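Local coordinates for putative carboxylesterase (Lactobacillus plantarum WCFS1, PDB 3BJR), which is a putative carboxylesterase that probably hydrolyses carboxylic ester bonds with a serine nucleophile, as alpha/beta-hydrolases do, at residues Ile54-Thr62 against Phe131-Ala139; Gln82-Leu90 against Pro101-Leu112. All blocks are in the same frame, centred on the assembly; numbering follows the deposited sequence.

Interaction 1: residues Ile54-Thr62 against Phe131-Ala139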
ATOM      1  N   ILE A  54       3.116 -20.199   8.489  1.00 32.67           N
ATOM      2  CA  ILE A  54       2.038 -21.170   8.199  1.00 31.94           C
ATOM      3  C   ILE A  54       1.224 -20.571   7.047  1.00 32.82           C
ATOM      4  O   ILE A  54       0.509 -19.598   7.237  1.00 33.65           O
ATOM      5  CB  ILE A  54       1.023 -21.445   9.368  1.00 31.52           C
ATOM      6  CG1 ILE A  54       1.741 -21.834  10.696  1.00 34.30           C
ATOM      7  CG2 ILE A  54      -0.043 -22.506   8.890  1.00 30.78           C
ATOM      8  CD1 ILE A  54       0.875 -21.688  11.969  1.00 30.15           C
ATOM      9  N   ILE A  55       1.362 -21.141   5.862  1.00 29.69           N
ATOM     10  CA  ILE A  55       0.647 -20.699   4.662  1.00 29.34           C
ATOM     11  C   ILE A  55      -0.794 -21.183   4.743  1.00 30.36           C
ATOM     12  O   ILE A  55      -1.025 -22.375   4.958  1.00 30.01           O
ATOM     13  CB  ILE A  55       1.309 -21.267   3.372  1.00 29.20           C
ATOM     14  CG1 ILE A  55       2.782 -20.847   3.259  1.00 31.86           C
ATOM     15  CG2 ILE A  55       0.482 -20.927   2.014  1.00 25.60           C
ATOM     16  CD1 ILE A  55       3.032 -19.391   2.982  1.00 24.84           C
ATOM     17  N   VAL A  56      -1.757 -20.258   4.688  1.00 30.82           N
ATOM     18  CA  VAL A  56      -3.193 -20.602   4.660  1.00 30.42           C
ATOM     19  C   VAL A  56      -3.615 -20.280   3.207  1.00 30.61           C
ATOM     20  O   VAL A  56      -3.773 -19.099   2.820  1.00 30.59           O
ATOM     21  CB  VAL A  56      -4.005 -19.859   5.711  1.00 31.70           C
ATOM     22  CG1 VAL A  56      -5.448 -20.366   5.706  1.00 27.79           C
ATOM     23  CG2 VAL A  56      -3.347 -20.031   7.103  1.00 34.28           C
ATOM     24  N   PRO A  57      -3.705 -21.317   2.362  1.00 29.33           N
ATOM     25  CA  PRO A  57      -3.930 -21.061   0.952  1.00 32.05           C
ATOM     26  C   PRO A  57      -5.379 -20.715   0.577  1.00 33.69           C
ATOM     27  O   PRO A  57      -6.257 -20.579   1.468  1.00 37.51           O
ATOM     28  CB  PRO A  57      -3.473 -22.372   0.302  1.00 32.06           C
ATOM     29  CG  PRO A  57      -3.754 -23.368   1.294  1.00 31.97           C
ATOM     30  CD  PRO A  57      -3.569 -22.767   2.628  1.00 30.67           C
ATOM     31  N   GLY A  58      -5.586 -20.520  -0.730  1.00 32.80           N
ATOM     32  CA  GLY A  58      -6.867 -20.226  -1.287  1.00 29.44           C
ATOM     33  C   GLY A  58      -7.578 -21.500  -1.596  1.00 32.49           C
ATOM     34  O   GLY A  58      -7.279 -22.555  -1.016  1.00 33.04           O
ATOM     35  N   GLY A  59      -8.489 -21.435  -2.568  1.00 33.00           N
ATOM     36  CA  GLY A  59      -9.234 -22.613  -2.986  1.00 31.21           C
ATOM     37  C   GLY A  59     -10.740 -22.519  -2.903  1.00 31.62           C
ATOM     38  O   GLY A  59     -11.420 -23.519  -3.152  1.00 32.77           O
ATOM     39  N   SER A  60     -11.268 -21.336  -2.552  1.00 32.99           N
ATOM     40  CA  SER A  60     -12.731 -21.078  -2.497  1.00 34.47           C
ATOM     41  C   SER A  60     -13.495 -21.991  -1.562  1.00 33.09           C
ATOM     42  O   SER A  60     -14.711 -22.082  -1.668  1.00 35.28           O
ATOM     43  CB  SER A  60     -13.372 -21.166  -3.904  1.00 30.09           C
ATOM     44  OG  SER A  60     -12.726 -20.247  -4.728  1.00 37.78           O
ATOM     45  N   TYR A  61     -12.775 -22.647  -0.644  1.00 34.26           N
ATOM     46  CA  TYR A  61     -13.334 -23.614   0.310  1.00 34.31           C
ATOM     47  C   TYR A  61     -13.834 -24.860  -0.381  1.00 31.60           C
ATOM     48  O   TYR A  61     -14.537 -25.638   0.237  1.00 32.27           O
ATOM     49  CB  TYR A  61     -14.433 -23.028   1.234  1.00 34.15           C
ATOM     50  CG  TYR A  61     -13.976 -21.781   1.944  1.00 34.74           C
ATOM     51  CD1 TYR A  61     -13.061 -21.846   2.991  1.00 33.94           C
ATOM     52  CD2 TYR A  61     -14.426 -20.526   1.542  1.00 30.27           C
ATOM     53  CE1 TYR A  61     -12.587 -20.658   3.610  1.00 38.58           C
ATOM     54  CE2 TYR A  61     -13.992 -19.385   2.160  1.00 41.70           C
ATOM     55  CZ  TYR A  61     -13.079 -19.453   3.194  1.00 37.71           C
ATOM     56  OH  TYR A  61     -12.663 -18.283   3.765  1.00 37.86           O
ATOM     57  N   THR A  62     -13.439 -25.080  -1.640  1.00 32.43           N
ATOM     58  CA  THR A  62     -13.853 -26.295  -2.380  1.00 33.05           C
ATOM     59  C   THR A  62     -12.730 -27.345  -2.487  1.00 31.81           C
ATOM     60  O   THR A  62     -12.985 -28.539  -2.631  1.00 33.31           O
ATOM     61  CB  THR A  62     -14.361 -25.939  -3.808  1.00 33.51           C
ATOM     62  OG1 THR A  62     -13.304 -25.304  -4.543  1.00 31.19           O
ATOM     63  CG2 THR A  62     -15.570 -25.009  -3.753  1.00 31.19           C
ATOM     64  N   PHE A 131      -3.656 -16.361   1.939  1.00 31.96           N
ATOM     65  CA  PHE A 131      -3.832 -16.019   0.527  1.00 32.95           C
ATOM     66  C   PHE A 131      -5.247 -16.268  -0.006  1.00 33.27           C
ATOM     67  O   PHE A 131      -5.824 -17.297   0.287  1.00 35.52           O
ATOM     68  CB  PHE A 131      -2.845 -16.823  -0.268  1.00 31.57           C
ATOM     69  CG  PHE A 131      -1.404 -16.518   0.082  1.00 34.65           C
ATOM     70  CD1 PHE A 131      -0.786 -17.132   1.169  1.00 38.75           C
ATOM     71  CD2 PHE A 131      -0.678 -15.625  -0.660  1.00 38.00           C
ATOM     72  CE1 PHE A 131       0.522 -16.845   1.496  1.00 32.22           C
ATOM     73  CE2 PHE A 131       0.625 -15.357  -0.358  1.00 35.77           C
ATOM     74  CZ  PHE A 131       1.232 -15.972   0.729  1.00 34.07           C
ATOM     75  N   SER A 132      -5.798 -15.321  -0.785  1.00 35.69           N
ATOM     76  CA  SER A 132      -7.130 -15.470  -1.354  1.00 35.15           C
ATOM     77  C   SER A 132      -8.077 -15.692  -0.169  1.00 34.55           C
ATOM     78  O   SER A 132      -7.980 -14.959   0.812  1.00 36.97           O
ATOM     79  CB  SER A 132      -7.160 -16.578  -2.422  1.00 36.18           C
ATOM     80  OG  SER A 132      -8.446 -16.735  -2.974  1.00 43.14           O
ATOM     81  N   VAL A 133      -8.959 -16.684  -0.200  1.00 33.50           N
ATOM     82  CA  VAL A 133      -9.869 -16.899   0.928  1.00 31.42           C
ATOM     83  C   VAL A 133      -9.115 -17.163   2.234  1.00 30.17           C
ATOM     84  O   VAL A 133      -9.554 -16.760   3.270  1.00 29.96           O
ATOM     85  CB  VAL A 133     -10.919 -18.009   0.663  1.00 32.64           C
ATOM     86  CG1 VAL A 133     -11.869 -17.613  -0.456  1.00 29.11           C
ATOM     87  CG2 VAL A 133     -10.234 -19.302   0.356  1.00 28.50           C
ATOM     88  N   GLY A 134      -7.944 -17.785   2.175  1.00 28.21           N
ATOM     89  CA  GLY A 134      -7.125 -17.934   3.365  1.00 30.65           C
ATOM     90  C   GLY A 134      -6.761 -16.589   4.013  1.00 31.38           C
ATOM     91  O   GLY A 134      -6.467 -16.558   5.168  1.00 31.62           O
ATOM     92  N   GLY A 135      -6.752 -15.492   3.254  1.00 33.03           N
ATOM     93  CA  GLY A 135      -6.513 -14.144   3.828  1.00 34.55           C
ATOM     94  C   GLY A 135      -7.662 -13.710   4.728  1.00 34.72           C
ATOM     95  O   GLY A 135      -7.502 -12.967   5.689  1.00 38.61           O
ATOM     96  N   HIS A 136      -8.860 -14.157   4.400  1.00 37.31           N
ATOM     97  CA  HIS A 136     -10.016 -13.876   5.192  1.00 35.10           C
ATOM     98  C   HIS A 136      -9.901 -14.666   6.508  1.00 34.91           C
ATOM     99  O   HIS A 136     -10.144 -14.121   7.582  1.00 35.99           O
ATOM    100  CB  HIS A 136     -11.258 -14.246   4.390  1.00 38.49           C
ATOM    101  CG  HIS A 136     -12.567 -13.879   5.036  1.00 31.35           C
ATOM    102  ND1 HIS A 136     -13.752 -14.465   4.663  1.00 35.07           N
ATOM    103  CD2 HIS A 136     -12.875 -13.012   6.030  1.00 36.63           C
ATOM    104  CE1 HIS A 136     -14.738 -13.970   5.394  1.00 35.43           C
ATOM    105  NE2 HIS A 136     -14.233 -13.076   6.221  1.00 31.38           N
ATOM    106  N   ILE A 137      -9.538 -15.941   6.395  1.00 34.03           N
ATOM    107  CA  ILE A 137      -9.305 -16.828   7.523  1.00 32.43           C
ATOM    108  C   ILE A 137      -8.277 -16.243   8.464  1.00 34.94           C
ATOM    109  O   ILE A 137      -8.498 -16.201   9.663  1.00 34.20           O
ATOM    110  CB  ILE A 137      -8.777 -18.222   7.065  1.00 30.53           C
ATOM    111  CG1 ILE A 137      -9.859 -19.011   6.283  1.00 36.53           C
ATOM    112  CG2 ILE A 137      -8.253 -18.999   8.291  1.00 26.15           C
ATOM    113  CD1 ILE A 137      -9.302 -20.167   5.423  1.00 30.95           C
ATOM    114  N   VAL A 138      -7.143 -15.803   7.908  1.00 33.45           N
ATOM    115  CA  VAL A 138      -6.075 -15.208   8.718  1.00 29.76           C
ATOM    116  C   VAL A 138      -6.475 -13.855   9.356  1.00 34.42           C
ATOM    117  O   VAL A 138      -6.150 -13.587  10.544  1.00 34.35           O
ATOM    118  CB  VAL A 138      -4.736 -15.151   7.911  1.00 27.02           C
ATOM    119  CG1 VAL A 138      -3.663 -14.354   8.636  1.00 26.43           C
ATOM    120  CG2 VAL A 138      -4.205 -16.621   7.617  1.00 22.75           C
ATOM    121  N   ALA A 139      -7.185 -13.018   8.601  1.00 35.93           N
ATOM    122  CA  ALA A 139      -7.701 -11.720   9.121  1.00 32.70           C
ATOM    123  C   ALA A 139      -8.607 -11.948  10.363  1.00 33.56           C
ATOM    124  O   ALA A 139      -8.545 -11.227  11.354  1.00 35.04           O
ATOM    125  CB  ALA A 139      -8.452 -10.982   8.027  1.00 32.01           C
TER
HETATM  126  O   HOH W   1      -9.850 -18.799  -3.503  1.00 31.21           O
HETATM  127  O   HOH W   2     -13.572 -15.977   2.755  1.00 46.29           O

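Interaction 2: residues Gln82-Leu90 against Pro101-Leu112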
ATOM      1  N   GLN A  82      11.066 -21.820   8.864  1.00 34.40           N
ATOM      2  CA  GLN A  82      10.507 -23.165   8.847  1.00 33.03           C
ATOM      3  C   GLN A  82       9.156 -22.855   8.201  1.00 35.17           C
ATOM      4  O   GLN A  82       8.489 -21.907   8.591  1.00 36.38           O
ATOM      5  CB  GLN A  82      10.352 -23.748  10.249  1.00 34.71           C
ATOM      6  CG  GLN A  82      11.658 -23.925  11.093  1.00 25.81           C
ATOM      7  CD  GLN A  82      12.648 -24.930  10.557  1.00 30.38           C
ATOM      8  OE1 GLN A  82      12.969 -24.911   9.393  1.00 30.37           O
ATOM      9  NE2 GLN A  82      13.162 -25.802  11.422  1.00 25.31           N
ATOM     10  N   ALA A  83       8.741 -23.596   7.184  1.00 34.04           N
ATOM     11  CA  ALA A  83       7.499 -23.229   6.475  1.00 28.93           C
ATOM     12  C   ALA A  83       6.483 -24.342   6.473  1.00 30.18           C
ATOM     13  O   ALA A  83       6.835 -25.484   6.203  1.00 29.33           O
ATOM     14  CB  ALA A  83       7.831 -22.817   5.073  1.00 30.73           C
ATOM     15  N   PHE A  84       5.232 -24.020   6.798  1.00 30.79           N
ATOM     16  CA  PHE A  84       4.161 -25.010   6.802  1.00 30.61           C
ATOM     17  C   PHE A  84       3.018 -24.569   5.901  1.00 33.45           C
ATOM     18  O   PHE A  84       2.889 -23.381   5.558  1.00 28.64           O
ATOM     19  CB  PHE A  84       3.567 -25.145   8.205  1.00 32.96           C
ATOM     20  CG  PHE A  84       4.517 -25.663   9.242  1.00 35.01           C
ATOM     21  CD1 PHE A  84       5.511 -24.860   9.761  1.00 39.82           C
ATOM     22  CD2 PHE A  84       4.395 -26.972   9.716  1.00 34.04           C
ATOM     23  CE1 PHE A  84       6.381 -25.364  10.714  1.00 35.06           C
ATOM     24  CE2 PHE A  84       5.251 -27.468  10.659  1.00 34.82           C
ATOM     25  CZ  PHE A  84       6.249 -26.669  11.159  1.00 34.55           C
ATOM     26  N   TYR A  85       2.194 -25.521   5.471  1.00 31.62           N
ATOM     27  CA  TYR A  85       0.937 -25.154   4.824  1.00 34.43           C
ATOM     28  C   TYR A  85      -0.197 -25.921   5.449  1.00 32.85           C
ATOM     29  O   TYR A  85      -0.024 -27.047   5.875  1.00 29.12           O
ATOM     30  CB  TYR A  85       0.957 -25.246   3.292  1.00 31.77           C
ATOM     31  CG  TYR A  85       1.071 -26.577   2.638  1.00 32.69           C
ATOM     32  CD1 TYR A  85      -0.020 -27.404   2.520  1.00 30.90           C
ATOM     33  CD2 TYR A  85       2.235 -26.960   2.016  1.00 29.17           C
ATOM     34  CE1 TYR A  85       0.041 -28.579   1.847  1.00 34.51           C
ATOM     35  CE2 TYR A  85       2.298 -28.170   1.317  1.00 31.82           C
ATOM     36  CZ  TYR A  85       1.202 -28.969   1.240  1.00 30.10           C
ATOM     37  OH  TYR A  85       1.266 -30.194   0.569  1.00 31.63           O
ATOM     38  N   LEU A  86      -1.340 -25.236   5.570  1.00 34.42           N
ATOM     39  CA  LEU A  86      -2.537 -25.802   6.179  1.00 31.69           C
ATOM     40  C   LEU A  86      -3.586 -26.180   5.157  1.00 31.61           C
ATOM     41  O   LEU A  86      -4.073 -25.323   4.454  1.00 32.05           O
ATOM     42  CB  LEU A  86      -3.150 -24.772   7.173  1.00 34.76           C
ATOM     43  CG  LEU A  86      -4.422 -25.185   7.933  1.00 34.45           C
ATOM     44  CD1 LEU A  86      -4.186 -26.397   8.844  1.00 23.59           C
ATOM     45  CD2 LEU A  86      -4.954 -23.988   8.662  1.00 31.37           C
ATOM     46  N   GLU A  87      -3.927 -27.465   5.089  1.00 31.97           N
ATOM     47  CA  GLU A  87      -5.068 -27.935   4.347  1.00 33.47           C
ATOM     48  C   GLU A  87      -6.239 -27.904   5.358  1.00 32.54           C
ATOM     49  O   GLU A  87      -6.392 -28.784   6.174  1.00 32.70           O
ATOM     50  CB  GLU A  87      -4.847 -29.337   3.793  1.00 33.43           C
ATOM     51  CG  GLU A  87      -3.740 -29.414   2.780  1.00 36.64           C
ATOM     52  CD  GLU A  87      -3.575 -30.814   2.230  1.00 37.64           C
ATOM     53  OE1 GLU A  87      -4.487 -31.239   1.506  1.00 39.32           O
ATOM     54  OE2 GLU A  87      -2.552 -31.475   2.505  1.00 35.83           O
ATOM     55  N   TYR A  88      -6.992 -26.819   5.334  1.00 33.29           N
ATOM     56  CA  TYR A  88      -8.119 -26.610   6.233  1.00 34.28           C
ATOM     57  C   TYR A  88      -9.422 -27.262   5.779  1.00 34.62           C
ATOM     58  O   TYR A  88      -9.524 -27.779   4.671  1.00 36.51           O
ATOM     59  CB  TYR A  88      -8.329 -25.112   6.465  1.00 32.54           C
ATOM     60  CG  TYR A  88      -8.384 -24.230   5.206  1.00 36.97           C
ATOM     61  CD1 TYR A  88      -9.551 -24.102   4.447  1.00 31.21           C
ATOM     62  CD2 TYR A  88      -7.282 -23.502   4.803  1.00 32.01           C
ATOM     63  CE1 TYR A  88      -9.585 -23.291   3.323  1.00 31.58           C
ATOM     64  CE2 TYR A  88      -7.316 -22.697   3.665  1.00 34.97           C
ATOM     65  CZ  TYR A  88      -8.466 -22.608   2.919  1.00 32.08           C
ATOM     66  OH  TYR A  88      -8.509 -21.807   1.815  1.00 30.74           O
ATOM     67  N   THR A  89     -10.404 -27.261   6.682  1.00 35.22           N
ATOM     68  CA  THR A  89     -11.733 -27.829   6.421  1.00 33.36           C
ATOM     69  C   THR A  89     -12.389 -27.164   5.227  1.00 32.45           C
ATOM     70  O   THR A  89     -12.373 -25.933   5.094  1.00 32.43           O
ATOM     71  CB  THR A  89     -12.658 -27.678   7.650  1.00 32.06           C
ATOM     72  OG1 THR A  89     -11.979 -28.228   8.767  1.00 27.08           O
ATOM     73  CG2 THR A  89     -14.001 -28.399   7.458  1.00 23.64           C
ATOM     74  N   LEU A  90     -12.963 -28.000   4.361  1.00 32.36           N
ATOM     75  CA  LEU A  90     -13.604 -27.541   3.145  1.00 33.59           C
ATOM     76  C   LEU A  90     -15.112 -27.743   3.240  1.00 35.36           C
ATOM     77  O   LEU A  90     -15.608 -28.373   4.164  1.00 33.30           O
ATOM     78  CB  LEU A  90     -13.015 -28.307   1.930  1.00 35.82           C
ATOM     79  CG  LEU A  90     -11.490 -28.270   1.730  1.00 29.97           C
ATOM     80  CD1 LEU A  90     -11.043 -29.269   0.656  1.00 33.40           C
ATOM     81  CD2 LEU A  90     -11.051 -26.914   1.432  1.00 25.24           C
ATOM     82  N   PRO A 101     -12.260 -23.407   9.493  1.00 35.50           N
ATOM     83  CA  PRO A 101     -10.892 -23.088   9.054  1.00 32.28           C
ATOM     84  C   PRO A 101     -10.088 -22.164   9.941  1.00 33.70           C
ATOM     85  O   PRO A 101      -8.854 -22.262   9.956  1.00 32.23           O
ATOM     86  CB  PRO A 101     -11.125 -22.410   7.706  1.00 33.81           C
ATOM     87  CG  PRO A 101     -12.412 -23.004   7.242  1.00 36.33           C
ATOM     88  CD  PRO A 101     -13.230 -22.974   8.483  1.00 38.80           C
ATOM     89  N   VAL A 102     -10.764 -21.271  10.662  1.00 34.84           N
ATOM     90  CA  VAL A 102     -10.112 -20.347  11.575  1.00 35.44           C
ATOM     91  C   VAL A 102      -9.646 -21.132  12.818  1.00 36.71           C
ATOM     92  O   VAL A 102      -8.555 -20.900  13.350  1.00 35.60           O
ATOM     93  CB  VAL A 102     -11.084 -19.221  12.015  1.00 35.65           C
ATOM     94  CG1 VAL A 102     -10.406 -18.337  13.008  1.00 36.37           C
ATOM     95  CG2 VAL A 102     -11.607 -18.406  10.812  1.00 30.21           C
ATOM     96  N   LEU A 103     -10.500 -22.049  13.275  1.00 33.97           N
ATOM     97  CA  LEU A 103     -10.196 -22.933  14.371  1.00 34.22           C
ATOM     98  C   LEU A 103      -9.036 -23.850  13.966  1.00 36.19           C
ATOM     99  O   LEU A 103      -8.092 -23.998  14.729  1.00 35.52           O
ATOM    100  CB  LEU A 103     -11.420 -23.750  14.745  1.00 34.20           C
ATOM    101  CG  LEU A 103     -12.605 -22.987  15.313  1.00 30.81           C
ATOM    102  CD1 LEU A 103     -13.702 -23.977  15.645  1.00 31.19           C
ATOM    103  CD2 LEU A 103     -12.225 -22.156  16.543  1.00 35.06           C
ATOM    104  N   ASP A 104      -9.097 -24.418  12.760  1.00 36.26           N
ATOM    105  CA  ASP A 104      -8.012 -25.267  12.222  1.00 34.55           C
ATOM    106  C   ASP A 104      -6.656 -24.536  12.277  1.00 33.16           C
ATOM    107  O   ASP A 104      -5.633 -25.141  12.560  1.00 34.57           O
ATOM    108  CB  ASP A 104      -8.302 -25.671  10.755  1.00 31.99           C
ATOM    109  CG  ASP A 104      -9.414 -26.694  10.604  1.00 32.24           C
ATOM    110  OD1 ASP A 104      -9.686 -27.448  11.563  1.00 31.19           O
ATOM    111  OD2 ASP A 104      -9.969 -26.788   9.472  1.00 32.49           O
ATOM    112  N   LEU A 105      -6.648 -23.254  11.927  1.00 35.49           N
ATOM    113  CA  LEU A 105      -5.415 -22.433  11.968  1.00 33.37           C
ATOM    114  C   LEU A 105      -4.914 -22.344  13.427  1.00 35.90           C
ATOM    115  O   LEU A 105      -3.712 -22.442  13.687  1.00 33.17           O
ATOM    116  CB  LEU A 105      -5.650 -21.056  11.385  1.00 35.65           C
ATOM    117  CG  LEU A 105      -4.510 -20.030  11.466  1.00 31.90           C
ATOM    118  CD1 LEU A 105      -3.195 -20.662  10.967  1.00 24.75           C
ATOM    119  CD2 LEU A 105      -4.857 -18.715  10.741  1.00 29.44           C
ATOM    120  N   GLY A 106      -5.836 -22.184  14.378  1.00 33.42           N
ATOM    121  CA  GLY A 106      -5.488 -22.183  15.797  1.00 32.72           C
ATOM    122  C   GLY A 106      -4.841 -23.506  16.227  1.00 33.21           C
ATOM    123  O   GLY A 106      -3.838 -23.534  16.969  1.00 33.80           O
ATOM    124  N   ARG A 107      -5.414 -24.606  15.764  0.50 32.90           N
ATOM    125  CA  ARG A 107      -4.888 -25.926  16.085  0.50 32.35           C
ATOM    126  C   ARG A 107      -3.449 -26.045  15.573  0.50 32.33           C
ATOM    127  O   ARG A 107      -2.584 -26.621  16.233  0.50 33.63           O
ATOM    128  CB  ARG A 107      -5.770 -27.002  15.471  0.50 32.04           C
ATOM    129  CG  ARG A 107      -7.207 -27.018  15.992  0.50 32.19           C
ATOM    130  CD  ARG A 107      -8.014 -28.131  15.352  0.50 32.14           C
ATOM    131  NE  ARG A 107      -9.367 -28.230  15.913  0.50 30.34           N
ATOM    132  CZ  ARG A 107     -10.499 -27.821  15.336  0.50 28.26           C
ATOM    133  NH1 ARG A 107     -10.522 -27.303  14.111  0.50 14.12           N
ATOM    134  NH2 ARG A 107     -11.652 -28.005  15.982  0.50 32.02           N
ATOM    135  N   ALA A 108      -3.209 -25.478  14.397  1.00 31.10           N
ATOM    136  CA  ALA A 108      -1.898 -25.482  13.760  1.00 32.36           C
ATOM    137  C   ALA A 108      -0.875 -24.642  14.525  1.00 31.68           C
ATOM    138  O   ALA A 108       0.242 -25.082  14.743  1.00 31.00           O
ATOM    139  CB  ALA A 108      -2.035 -25.014  12.269  1.00 31.45           C
ATOM    140  N   VAL A 109      -1.259 -23.428  14.935  1.00 34.04           N
ATOM    141  CA  VAL A 109      -0.382 -22.528  15.711  1.00 33.42           C
ATOM    142  C   VAL A 109      -0.033 -23.181  17.057  1.00 32.91           C
ATOM    143  O   VAL A 109       1.110 -23.212  17.466  1.00 30.43           O
ATOM    144  CB  VAL A 109      -1.024 -21.102  15.909  1.00 34.72           C
ATOM    145  CG1 VAL A 109      -0.151 -20.215  16.855  1.00 31.33           C
ATOM    146  CG2 VAL A 109      -1.264 -20.448  14.556  1.00 24.45           C
ATOM    147  N   ASN A 110      -1.029 -23.724  17.726  1.00 30.67           N
ATOM    148  CA  ASN A 110      -0.822 -24.395  18.968  1.00 31.55           C
ATOM    149  C   ASN A 110       0.166 -25.591  18.848  1.00 30.79           C
ATOM    150  O   ASN A 110       0.996 -25.782  19.701  1.00 31.03           O
ATOM    151  CB  ASN A 110      -2.167 -24.911  19.484  1.00 28.98           C
ATOM    152  CG  ASN A 110      -2.074 -25.508  20.853  1.00 31.96           C
ATOM    153  OD1 ASN A 110      -1.412 -24.978  21.724  1.00 33.93           O
ATOM    154  ND2 ASN A 110      -2.817 -26.563  21.079  1.00 30.72           N
ATOM    155  N   LEU A 111       0.052 -26.384  17.797  1.00 32.69           N
ATOM    156  CA  LEU A 111       0.929 -27.529  17.564  1.00 28.77           C
ATOM    157  C   LEU A 111       2.328 -27.035  17.337  1.00 31.22           C
ATOM    158  O   LEU A 111       3.263 -27.619  17.840  1.00 32.39           O
ATOM    159  CB  LEU A 111       0.480 -28.293  16.337  1.00 31.67           C
ATOM    160  CG  LEU A 111       1.169 -29.621  15.982  1.00 33.29           C
ATOM    161  CD1 LEU A 111       0.736 -30.683  16.943  1.00 36.29           C
ATOM    162  CD2 LEU A 111       0.829 -30.012  14.564  1.00 31.92           C
ATOM    163  N   LEU A 112       2.500 -25.978  16.543  1.00 32.56           N
ATOM    164  CA  LEU A 112       3.845 -25.425  16.333  1.00 32.07           C
ATOM    165  C   LEU A 112       4.501 -25.021  17.653  1.00 32.02           C
ATOM    166  O   LEU A 112       5.636 -25.355  17.868  1.00 31.40           O
ATOM    167  CB  LEU A 112       3.872 -24.268  15.327  1.00 31.18           C
ATOM    168  CG  LEU A 112       4.086 -24.645  13.869  1.00 31.11           C
ATOM    169  CD1 LEU A 112       2.961 -25.521  13.242  1.00 29.98           C
ATOM    170  CD2 LEU A 112       4.414 -23.374  13.059  1.00 31.21           C
TER

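Interaction 1: residues Ile54-Thr62 against Phe131-Ala139
Ile55 lays its CD1 methyl 3.9 Å from CE1 of Phe131, an oblique approach on the side of the sheet covered by helix 66-77. Val56, next in the strand, serves the helix on the other side. With CG1 anti to its backbone N (chi1 -175°), its two methyls part: CG1 meets CD1 of Ile137, while CG2 lies 3.6 Å from CG2 of Val138. Its carbonyl O takes the backbone N-H of Phe131 at 2.9 Å in a nearly straight bond (166°), joining neighbouring parallel strands. Beyond the strand, Gly58 passes close to the turn: its CA is 3.8 Å from CB of Ser132, and a CB on Gly58 would clash there. At Gly59 the backbone N donates to a water that lies 2.6 Å from OG of Ser132. Tyr61 then folds back over the start of helix 133-153. Val133 sets CG2 over one ring face, toward the rim, in a CH-pi contact, whereas CD1 of Ile137 comes to the ring edge, 3.8 Å from CE1. The phenol OH of Tyr61 bonds a second water, 2.7 Å away in the plane of the ring. Cut back to alanine, Tyr61 would probably leave Val133 CG2 and Ile137 CD1 without their ring and the water without its phenol partner. Ser132 follows a strand and precedes a helix with phi positive (57°), with Gly134 two residues on, where a side chain would strike the carbonyls of Val56 and Pro57: this is the strained geometry of the nucleophile elbow in alpha/beta-hydrolases, consistent with Ser132 being the nucleophile and with the glycine-bearing loop after Val56 lying where such enzymes form the oxyanion hole.

Interaction 2: residues Gln82-Leu90 against Pro101-Leu112
Thr89 and Asp104 meet with their side chains at about a right angle, at one end of a strand-helix layer of the alpha/beta-hydrolase fold in which helix 100-114 packs on strand 82-87, running 145° to it. At the other end Phe84 and Leu112 approach from opposite directions: CD1 of Leu112 sits over the centre of the phenyl face, 3.9 Å from its centroid, and CD2 reaches CE1 on the same ring. Between them Leu86, its CG anti to the backbone N (chi1 -179°), pushes CD2 to 3.7 Å from CA of Leu105, against the helix backbone; CD1 lies more loosely, 4.3 Å from CB of Ala108. Tyr88 crosses Pro101 obliquely, CD1 lying 4.0 Å from CB of the proline, while its hydroxyl leads away to the carbonyl of Pro57. The two oxygens of the buried Asp104 carboxylate take different partners. OD1 is hydrogen-bonded to Thr30 OG1, with a weakly angled salt bridge from Arg107 NH1 in the conformer given. OD2 takes two donors of Thr89: the backbone N, 2.9 Å away and nearly in line with the C-O bond, and OG1, which meets the syn lone pair at 2.6 Å.

Interactions 1 and 2 are joined through adjacent strands of one sheet, their centres about 11 Å apart. Ile55 N lies 2.7 Å from Phe84 O, a probable backbone hydrogen bond between strands 50-56 and 82-87. Tyr88 makes the side-chain connection: its OH is 2.6 Å from Pro57 O, probably hydrogen-bonded, and 3.4 Å from Val133 CG2. The tyrosine held against helix 100-114 in interaction 2 therefore also packs against the probable nucleophile elbow of interaction 1. Helices 100-114 and 133-153 lie next to each other on the sheet, with Ile137 touching Pro101 and Val138 touching Leu105.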